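Local coordinates for glycosyl hydrolase 25 (Streptococcus pneumoniae, PDB 4FF5), which probably hydrolyses glycosidic bonds in bacterial cell-wall peptidoglycan, as its family 25 relatives do, and takes part in host-cell invasion as a virulence factor, at residues 150-155 and 201-206; 183-188 and 207-212; 228-233 and 245-250. One frame throughout, in Å; residues are numbered along the deposited sequence.

Contact 1: residues 150-155 and 201-206; sequences YYWLDV and FTSVWI
Trp-152 and Trp-205 form the aromatic part of this contact, a T-shaped pair with planes at 71° and with the Trp-152 five-membered ring and Trp-205 six-membered ring centroids 5.0 Å apart. The benzo edge of Trp-205 is the part that approaches: its CE3 stands over one face of the Trp-152 indole, 3.6 Å from CD2. Tyr-150 covers the opposite face near the rim, so the indole is held between two rings. With CG anti to its backbone N (chi1 173°), Trp-205 turns its ring toward Trp-152. Trp-205 CB separately meets the far end of that indole, 3.4 Å from Trp-152 CZ3.

At the start of both segments Tyr-150 OH and Thr-202 OG1 share a hydrogen bond of 2.7 Å. Ser-203 OG sits at the edge of the Trp-152 ring, 3.2 Å from CH2, but its hydrogen bond goes to Asp-227. Trp-205 NE1 is also engaged outside the contact, by Asn-247.

A separate apolar touch joins Leu-153 CD2 to the edge of the Phe-201 ring, 3.8 Å from CE2, the two side chains roughly at right angles.

The strands 151-155 and 203-206 are not paired: strand 182-186 runs between them in the barrel sheet. The tryptophans meet on its inner side, with Trp-152 also against Tyr-121, while Leu-153 and Phe-201 pack outside under helix 163-177.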
loop_
_atom_site.group_PDB
_atom_site.type_symbol
_atom_site.label_atom_id
_atom_site.label_comp_id
_atom_site.label_asym_id
_atom_site.label_seq_id
_atom_site.Cartn_x
_atom_site.Cartn_y
_atom_site.Cartn_z
ATOM N N TYR A 150 -7.647 -4.212 -0.800
ATOM C CA TYR A 150 -6.664 -4.524 -1.822
ATOM C C TYR A 150 -5.413 -5.063 -1.137
ATOM O O TYR A 150 -5.134 -4.715 0.006
ATOM C CB TYR A 150 -6.307 -3.258 -2.612
ATOM C CG TYR A 150 -6.418 -3.399 -4.117
ATOM C CD1 TYR A 150 -7.593 -3.037 -4.783
ATOM C CD2 TYR A 150 -5.349 -3.889 -4.876
ATOM C CE1 TYR A 150 -7.705 -3.164 -6.166
ATOM C CE2 TYR A 150 -5.449 -4.014 -6.259
ATOM C CZ TYR A 150 -6.630 -3.644 -6.896
ATOM O OH TYR A 150 -6.748 -3.776 -8.268
ATOM N N TYR A 151 -4.663 -5.893 -1.842
ATOM C CA TYR A 151 -3.364 -6.336 -1.355
ATOM C C TYR A 151 -2.299 -5.793 -2.297
ATOM O O TYR A 151 -2.408 -5.971 -3.504
ATOM C CB TYR A 151 -3.298 -7.853 -1.383
ATOM C CG TYR A 151 -4.227 -8.532 -0.424
ATOM C CD1 TYR A 151 -5.572 -8.782 -0.760
ATOM C CD2 TYR A 151 -3.755 -8.981 0.805
ATOM C CE1 TYR A 151 -6.420 -9.437 0.144
ATOM C CE2 TYR A 151 -4.592 -9.633 1.706
ATOM C CZ TYR A 151 -5.915 -9.864 1.374
ATOM O OH TYR A 151 -6.710 -10.523 2.307
ATOM N N TRP A 152 -1.283 -5.138 -1.749
ATOM C CA TRP A 152 -0.224 -4.529 -2.572
ATOM C C TRP A 152 1.140 -5.122 -2.305
ATOM O O TRP A 152 1.534 -5.323 -1.139
ATOM C CB TRP A 152 -0.165 -3.024 -2.295
ATOM C CG TRP A 152 -1.364 -2.245 -2.791
ATOM C CD1 TRP A 152 -2.489 -1.865 -2.075
ATOM C CD2 TRP A 152 -1.581 -1.728 -4.147
ATOM N NE1 TRP A 152 -3.358 -1.155 -2.862
ATOM C CE2 TRP A 152 -2.879 -1.045 -4.122
ATOM C CE3 TRP A 152 -0.853 -1.760 -5.341
ATOM C CZ2 TRP A 152 -3.404 -0.411 -5.247
ATOM C CZ3 TRP A 152 -1.405 -1.140 -6.472
ATOM C CH2 TRP A 152 -2.640 -0.468 -6.418
ATOM N N LEU A 153 1.890 -5.364 -3.385
ATOM C CA LEU A 153 3.275 -5.812 -3.304
ATOM C C LEU A 153 4.165 -4.607 -3.484
ATOM O O LEU A 153 4.168 -4.002 -4.563
ATOM C CB LEU A 153 3.574 -6.821 -4.437
ATOM C CG LEU A 153 3.210 -8.290 -4.131
ATOM C CD1 LEU A 153 1.709 -8.481 -3.963
ATOM C CD2 LEU A 153 3.800 -9.202 -5.203
ATOM N N ASP A 154 4.878 -4.229 -2.429
ATOM C CA ASP A 154 5.814 -3.101 -2.471
ATOM C C ASP A 154 7.172 -3.647 -2.921
ATOM O O ASP A 154 7.860 -4.332 -2.163
ATOM C CB ASP A 154 5.869 -2.412 -1.091
ATOM C CG ASP A 154 7.064 -1.469 -0.934
ATOM O OD1 ASP A 154 7.803 -1.230 -1.903
ATOM O OD2 ASP A 154 7.307 -1.014 0.186
ATOM N N VAL A 155 7.530 -3.371 -4.176
ATOM C CA VAL A 155 8.741 -3.917 -4.771
ATOM C C VAL A 155 9.766 -2.799 -4.933
ATOM O O VAL A 155 9.524 -1.842 -5.682
ATOM C CB VAL A 155 8.432 -4.545 -6.149
ATOM C CG1 VAL A 155 9.703 -5.088 -6.795
ATOM C CG2 VAL A 155 7.394 -5.655 -5.991
ATOM N N PHE A 201 -0.955 -8.193 -12.512
ATOM C CA PHE A 201 -1.510 -7.482 -11.369
ATOM C C PHE A 201 -2.781 -6.766 -11.783
ATOM O O PHE A 201 -2.990 -6.499 -12.970
ATOM C CB PHE A 201 -0.479 -6.500 -10.779
ATOM C CG PHE A 201 0.691 -7.191 -10.162
ATOM C CD1 PHE A 201 1.809 -7.527 -10.921
ATOM C CD2 PHE A 201 0.668 -7.539 -8.811
ATOM C CE1 PHE A 201 2.885 -8.210 -10.351
ATOM C CE2 PHE A 201 1.741 -8.208 -8.245
ATOM C CZ PHE A 201 2.846 -8.556 -9.009
ATOM N N THR A 202 -3.625 -6.453 -10.802
ATOM C CA THR A 202 -4.928 -5.820 -11.075
ATOM C C THR A 202 -4.867 -4.292 -10.977
ATOM O O THR A 202 -5.793 -3.581 -11.408
ATOM C CB THR A 202 -6.065 -6.394 -10.183
ATOM O OG1 THR A 202 -5.737 -6.228 -8.801
ATOM C CG2 THR A 202 -6.303 -7.874 -10.454
ATOM N N SER A 203 -3.762 -3.787 -10.430
ATOM C CA SER A 203 -3.500 -2.348 -10.373
ATOM C C SER A 203 -2.002 -2.065 -10.213
ATOM O O SER A 203 -1.235 -2.935 -9.786
ATOM C CB SER A 203 -4.258 -1.706 -9.207
ATOM O OG SER A 203 -4.135 -0.284 -9.225
ATOM N N VAL A 204 -1.604 -0.837 -10.542
ATOM C CA VAL A 204 -0.212 -0.406 -10.415
ATOM C C VAL A 204 -0.163 0.889 -9.621
ATOM O O VAL A 204 -0.971 1.810 -9.832
ATOM C CB VAL A 204 0.495 -0.267 -11.790
ATOM C CG1 VAL A 204 1.952 0.159 -11.592
ATOM C CG2 VAL A 204 0.436 -1.598 -12.554
ATOM N N TRP A 205 0.805 0.959 -8.712
ATOM C CA TRP A 205 0.962 2.098 -7.836
ATOM C C TRP A 205 2.395 2.519 -7.971
ATOM O O TRP A 205 3.297 1.669 -7.886
ATOM C CB TRP A 205 0.627 1.585 -6.444
ATOM C CG TRP A 205 0.857 2.484 -5.279
ATOM C CD1 TRP A 205 1.014 3.879 -5.252
ATOM C CD2 TRP A 205 0.893 2.053 -3.893
ATOM N NE1 TRP A 205 1.157 4.314 -3.946
ATOM C CE2 TRP A 205 1.132 3.256 -3.089
ATOM C CE3 TRP A 205 0.816 0.812 -3.258
ATOM C CZ2 TRP A 205 1.223 3.208 -1.698
ATOM C CZ3 TRP A 205 0.927 0.777 -1.857
ATOM C CH2 TRP A 205 1.136 1.948 -1.105
ATOM N N ILE A 206 2.641 3.795 -8.278
ATOM C CA ILE A 206 4.024 4.219 -8.583
ATOM C C ILE A 206 4.462 5.436 -7.771
ATOM O O ILE A 206 3.757 6.456 -7.732
ATOM C CB ILE A 206 4.272 4.484 -10.109
ATOM C CG1 ILE A 206 3.901 3.265 -10.961
ATOM C CG2 ILE A 206 5.737 4.869 -10.373
ATOM C CD1 ILE A 206 3.955 3.485 -12.476
#

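Contact 2: residues 183-188 and 207-212; sequences GIYVGV and PSYGSD
Tyr-185 reaches Pro-207 with the outer half of its ring. Its CG is anti to the backbone N (chi1 167°), which carries the end of the ring to Pro-207, although CB does not point at it. Beyond CB and CG, the CD2 side of the ring lies against Asp-154 on the adjoining strand, and Trp-205 meets the same tyrosine edge-to-face. The other side faces the proline. Pro-207 CD stands over the face, 4.0 Å from the ring centroid and 23° off the normal, a CH-pi contact displaced toward the rim; its closest ring atom is CE1, at 3.7 Å from CD. Further out, CZ meets Pro-207 CG at 3.6 Å. At the tip, OH lies 3.3 Å from Pro-207 CB, while its hydrogen bond is to Gln-230 OE1. Tyr-209 OH comes up from the loop to the same acceptor, so the two hydroxyls end 4.0 Å apart, Tyr-185 OH to Tyr-209 OH.

Behind the ring the backbones are linked less directly. Val-186 O rests 3.5 Å from Pro-207 CD. One water accepts from Val-188 N and donates to Pro-207 O, at 2.7 Å from that oxygen; Gly-187, just before, is the N-cap of helix 188-193. From Tyr-209 to Asp-212 the loop makes a type II' turn.

No direct hydrogen bond crosses between the segments, then: the direct contact is dispersive, proline C-H groups on an aromatic face, and the polar atoms are tied through a water and a shared glutamine oxygen, to which both tyrosines would act as donors.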
loop_
_atom_site.group_PDB
_atom_site.type_symbol
_atom_site.label_atom_id
_atom_site.label_comp_id
_atom_site.label_asym_id
_atom_site.label_seq_id
_atom_site.Cartn_x
_atom_site.Cartn_y
_atom_site.Cartn_z
ATOM N N GLY A 183 -2.218 -5.757 -6.338
ATOM C CA GLY A 183 -1.584 -4.683 -7.088
ATOM C C GLY A 183 -0.107 -4.657 -6.814
ATOM O O GLY A 183 0.371 -5.280 -5.854
ATOM N N ILE A 184 0.632 -3.947 -7.663
ATOM C CA ILE A 184 2.087 -3.820 -7.470
ATOM C C ILE A 184 2.495 -2.343 -7.348
ATOM O O ILE A 184 2.088 -1.522 -8.133
ATOM C CB ILE A 184 2.909 -4.528 -8.600
ATOM C CG1 ILE A 184 4.418 -4.354 -8.327
ATOM C CG2 ILE A 184 2.512 -3.978 -9.986
ATOM C CD1 ILE A 184 5.324 -5.204 -9.206
ATOM N N TYR A 185 3.270 -2.033 -6.307
ATOM C CA TYR A 185 3.965 -0.769 -6.175
ATOM C C TYR A 185 5.423 -0.950 -6.636
ATOM O O TYR A 185 6.152 -1.821 -6.137
ATOM C CB TYR A 185 3.896 -0.326 -4.713
ATOM C CG TYR A 185 4.801 0.813 -4.276
ATOM C CD1 TYR A 185 4.298 2.092 -4.109
ATOM C CD2 TYR A 185 6.157 0.591 -3.993
ATOM C CE1 TYR A 185 5.110 3.124 -3.646
ATOM C CE2 TYR A 185 6.977 1.621 -3.539
ATOM C CZ TYR A 185 6.458 2.873 -3.375
ATOM O OH TYR A 185 7.291 3.884 -2.917
ATOM N N VAL A 186 5.837 -0.137 -7.605
ATOM C CA VAL A 186 7.210 -0.236 -8.123
ATOM C C VAL A 186 7.616 1.086 -8.788
ATOM O O VAL A 186 6.798 1.719 -9.459
ATOM C CB VAL A 186 7.358 -1.479 -9.061
ATOM C CG1 VAL A 186 6.445 -1.412 -10.286
ATOM C CG2 VAL A 186 8.816 -1.712 -9.464
ATOM N N GLY A 187 8.861 1.510 -8.586
ATOM C CA GLY A 187 9.357 2.723 -9.266
ATOM C C GLY A 187 9.584 2.427 -10.744
ATOM O O GLY A 187 9.783 1.262 -11.141
ATOM N N VAL A 188 9.568 3.472 -11.576
ATOM C CA VAL A 188 9.680 3.273 -13.024
ATOM C C VAL A 188 11.057 2.688 -13.407
ATOM O O VAL A 188 11.153 1.725 -14.198
ATOM C CB VAL A 188 9.411 4.585 -13.795
ATOM C CG1 VAL A 188 9.736 4.396 -15.272
ATOM C CG2 VAL A 188 7.950 5.009 -13.612
ATOM N N PRO A 207 5.652 5.345 -7.133
ATOM C CA PRO A 207 6.163 6.538 -6.452
ATOM C C PRO A 207 6.877 7.506 -7.411
ATOM O O PRO A 207 7.587 7.073 -8.321
ATOM C CB PRO A 207 7.167 5.961 -5.457
ATOM C CG PRO A 207 7.708 4.717 -6.160
ATOM C CD PRO A 207 6.533 4.164 -6.942
ATOM N N SER A 208 6.690 8.808 -7.204
ATOM C CA SER A 208 7.545 9.806 -7.872
ATOM C C SER A 208 7.471 11.096 -7.065
ATOM O O SER A 208 6.418 11.711 -7.003
ATOM C CB SER A 208 7.078 10.054 -9.307
ATOM O OG SER A 208 7.907 10.998 -9.959
ATOM N N TYR A 209 8.581 11.467 -6.416
ATOM C CA TYR A 209 8.558 12.533 -5.412
ATOM C C TYR A 209 9.025 13.909 -5.858
ATOM O O TYR A 209 8.842 14.874 -5.115
ATOM C CB TYR A 209 9.396 12.167 -4.180
ATOM C CG TYR A 209 8.982 10.926 -3.408
ATOM C CD1 TYR A 209 7.762 10.284 -3.646
ATOM C CD2 TYR A 209 9.830 10.400 -2.427
ATOM C CE1 TYR A 209 7.407 9.138 -2.942
ATOM C CE2 TYR A 209 9.475 9.270 -1.700
ATOM C CZ TYR A 209 8.261 8.646 -1.965
ATOM O OH TYR A 209 7.928 7.519 -1.249
ATOM N N GLY A 210 9.637 14.001 -7.041
ATOM C CA GLY A 210 10.432 15.179 -7.387
ATOM C C GLY A 210 11.457 15.407 -6.288
ATOM O O GLY A 210 12.243 14.518 -5.973
ATOM N N SER A 211 11.416 16.595 -5.685
ATOM C CA SER A 211 12.321 16.981 -4.594
ATOM C C SER A 211 11.876 16.464 -3.217
ATOM O O SER A 211 12.629 16.580 -2.231
ATOM C CB SER A 211 12.434 18.508 -4.521
ATOM O OG SER A 211 11.244 19.066 -3.976
ATOM N N ASP A 212 10.655 15.917 -3.151
ATOM C CA ASP A 212 10.068 15.402 -1.906
ATOM C C ASP A 212 9.743 16.530 -0.905
ATOM O O ASP A 212 10.192 16.520 0.245
ATOM C CB ASP A 212 10.968 14.347 -1.264
ATOM C CG ASP A 212 10.182 13.314 -0.487
ATOM O OD1 ASP A 212 8.939 13.387 -0.478
ATOM O OD2 ASP A 212 10.802 12.428 0.122
HETATM O O HOH W 1 9.025 6.131 -10.442
#

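Contact 3: residues 228-233 and 245-250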
loop_
_atom_site.group_PDB
_atom_site.type_symbol
_atom_site.label_atom_id
_atom_site.label_comp_id
_atom_site.label_asym_id
_atom_site.label_seq_id
_atom_site.Cartn_x
_atom_site.Cartn_y
_atom_site.Cartn_z
ATOM N N ILE A 228 -2.539 4.813 -9.202
ATOM C CA ILE A 228 -2.298 5.593 -7.984
ATOM C C ILE A 228 -0.804 5.961 -7.907
ATOM O O ILE A 228 0.062 5.194 -8.325
ATOM C CB ILE A 228 -2.855 4.841 -6.731
ATOM C CG1 ILE A 228 -2.628 5.636 -5.429
ATOM C CG2 ILE A 228 -2.367 3.392 -6.681
ATOM C CD1 ILE A 228 -3.519 5.208 -4.270
ATOM N N HIS A 229 -0.550 7.165 -7.405
ATOM C CA HIS A 229 0.753 7.813 -7.424
ATOM C C HIS A 229 1.152 8.221 -6.029
ATOM O O HIS A 229 0.470 9.015 -5.360
ATOM C CB HIS A 229 0.685 9.006 -8.383
ATOM C CG HIS A 229 1.834 9.984 -8.275
ATOM N ND1 HIS A 229 1.683 11.294 -8.562
ATOM C CD2 HIS A 229 3.184 9.808 -7.925
ATOM C CE1 HIS A 229 2.854 11.929 -8.386
ATOM N NE2 HIS A 229 3.775 11.022 -8.005
ATOM N N GLN A 230 2.264 7.673 -5.562
ATOM C CA GLN A 230 2.814 8.088 -4.293
ATOM C C GLN A 230 3.674 9.332 -4.515
ATOM O O GLN A 230 4.773 9.231 -5.074
ATOM C CB GLN A 230 3.665 6.981 -3.704
ATOM C CG GLN A 230 3.956 7.212 -2.223
ATOM C CD GLN A 230 4.875 6.150 -1.681
ATOM O OE1 GLN A 230 6.052 6.058 -2.100
ATOM N NE2 GLN A 230 4.378 5.363 -0.713
ATOM N N TYR A 231 3.189 10.503 -4.100
ATOM C CA TYR A 231 3.847 11.741 -4.548
ATOM C C TYR A 231 4.859 12.382 -3.592
ATOM O O TYR A 231 5.624 13.258 -4.001
ATOM C CB TYR A 231 2.830 12.774 -5.065
ATOM C CG TYR A 231 1.918 13.429 -4.026
ATOM C CD1 TYR A 231 2.367 14.477 -3.227
ATOM C CD2 TYR A 231 0.585 13.023 -3.896
ATOM C CE1 TYR A 231 1.527 15.098 -2.299
ATOM C CE2 TYR A 231 -0.267 13.637 -2.982
ATOM C CZ TYR A 231 0.198 14.673 -2.202
ATOM O OH TYR A 231 -0.666 15.271 -1.305
ATOM N N THR A 232 4.855 11.962 -2.324
ATOM C CA THR A 232 5.812 12.467 -1.340
ATOM C C THR A 232 5.924 11.489 -0.168
ATOM O O THR A 232 4.997 10.707 0.085
ATOM C CB THR A 232 5.427 13.891 -0.834
ATOM O OG1 THR A 232 6.475 14.415 -0.029
ATOM C CG2 THR A 232 4.122 13.875 -0.028
ATOM N N SER A 233 7.068 11.512 0.511
ATOM C CA SER A 233 7.225 10.821 1.794
ATOM C C SER A 233 7.197 11.814 2.960
ATOM O O SER A 233 7.414 11.433 4.113
ATOM C CB SER A 233 8.527 10.006 1.809
ATOM O OG SER A 233 9.684 10.836 1.859
ATOM N N ASP A 245 3.653 9.423 4.018
ATOM C CA ASP A 245 3.535 9.116 2.604
ATOM C C ASP A 245 2.141 9.493 2.143
ATOM O O ASP A 245 1.152 8.980 2.697
ATOM C CB ASP A 245 3.690 7.612 2.357
ATOM C CG ASP A 245 5.112 7.096 2.569
ATOM O OD1 ASP A 245 5.283 5.847 2.592
ATOM O OD2 ASP A 245 6.057 7.898 2.713
ATOM N N ILE A 246 2.054 10.316 1.089
ATOM C CA ILE A 246 0.758 10.704 0.536
ATOM C C ILE A 246 0.655 10.282 -0.920
ATOM O O ILE A 246 1.635 10.341 -1.680
ATOM C CB ILE A 246 0.457 12.228 0.619
ATOM C CG1 ILE A 246 0.897 12.813 1.959
ATOM C CG2 ILE A 246 -1.024 12.478 0.322
ATOM C CD1 ILE A 246 0.185 12.241 3.160
ATOM N N ASN A 247 -0.550 9.846 -1.261
ATOM C CA ASN A 247 -0.877 9.286 -2.551
ATOM C C ASN A 247 -2.094 9.984 -3.139
ATOM O O ASN A 247 -2.961 10.510 -2.411
ATOM C CB ASN A 247 -1.191 7.787 -2.389
ATOM C CG ASN A 247 -0.081 7.037 -1.687
ATOM O OD1 ASN A 247 0.882 6.620 -2.315
ATOM N ND2 ASN A 247 -0.189 6.899 -0.365
ATOM N N VAL A 248 -2.187 9.964 -4.457
ATOM C CA VAL A 248 -3.410 10.418 -5.121
ATOM C C VAL A 248 -3.765 9.435 -6.254
ATOM O O VAL A 248 -2.882 8.831 -6.850
ATOM C CB VAL A 248 -3.245 11.883 -5.608
ATOM C CG1 VAL A 248 -2.250 11.959 -6.764
ATOM C CG2 VAL A 248 -4.582 12.485 -6.012
ATOM N N ILE A 249 -5.060 9.239 -6.502
ATOM C CA ILE A 249 -5.509 8.573 -7.735
ATOM C C ILE A 249 -4.935 9.360 -8.945
ATOM O O ILE A 249 -4.964 10.593 -8.965
ATOM C CB ILE A 249 -7.061 8.514 -7.811
ATOM C CG1 ILE A 249 -7.680 7.664 -6.673
ATOM C CG2 ILE A 249 -7.543 8.024 -9.181
ATOM C CD1 ILE A 249 -7.122 6.265 -6.518
ATOM N N SER A 250 -4.405 8.664 -9.943
ATOM C CA SER A 250 -3.826 9.350 -11.109
ATOM C C SER A 250 -4.882 10.208 -11.826
ATOM O O SER A 250 -5.983 9.722 -12.071
ATOM C CB SER A 250 -3.239 8.335 -12.087
ATOM O OG SER A 250 -3.031 8.950 -13.348
HETATM O O HOH W 2 7.088 9.366 5.545
#
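His-229 and Val-248 make a hydrogen-bonded antiparallel pair: His-229 N donates to Val-248 O at 2.9 Å, and Val-248 N returns a bond to His-229 O of 3.0 Å. Further on, Tyr-231 N bonds to Ile-246 O at 2.9 Å, and Ile-246 N to Thr-232 O at 3.1 Å. Ile-246 thus faces two residues, Tyr-231 and Thr-232, and the register slips by one: a beta bulge. Between these bonds Asn-247 CA approaches His-229 O closely enough, at 3.1 Å, for a CA-H...O contact.

On the inner face Gln-230 and Asn-247 lie side by side, pointing the same way, with Asn-247 OD1 against Gln-230 CB. Their polar ends are engaged elsewhere: Gln-230 OE1 takes the hydroxyls of Tyr-209 and Tyr-185, Asn-247 OD1 accepts from Trp-205 NE1, and Gln-230 NE2 and Asn-247 ND2 both donate to Asp-56 OD1 on the first strand.

Strand 244-249 closes the barrel: it runs antiparallel to 228-232 and also pairs with 54-57, giving the antiparallel last strand expected of the (beta/alpha)5beta3 variant of the TIM barrel in family 25.

Outside, Tyr-231 takes chi1 70°, with CG between its backbone N and carbonyl carbon, and lies alongside Ile-246. Ile-246 CB sits off-centre over the ring, 29° from its normal, and CG2 touches CZ at 3.6 Å; Ile-246 O lies over the same ring. The Thr-232 methyl CG2 packs beside Ile-246 CG1 at 3.9 Å. Back on the Gln-230 face, Ile-228 CD1 reaches Asn-247 CB, at 4.0 Å, and Ile-228 and Ile-249 both meet Leu-262 of helix 255-263.

In the fold
All three contacts belong to one barrel sheet. Contacts 1 and 2 alternate along the chain, their centres about 12 Å apart, and are joined where Leu-153 O meets Tyr-185 N at 2.8 Å. Contact 3 follows both in sequence; its centre is about 13 Å from that of contact 1, with Ile-206 O 2.9 Å from Gln-230 N, and only about 8 Å from that of contact 2, where Asp-212 OD2 lies 2.6 Å from Ser-233 OG. Asp-154 and Glu-156, close together at the end of strand 151-155, match the acidic DxE motif of family 25; Tyr-185 packs on both, consistent with contact 2 bordering the active-site mouth.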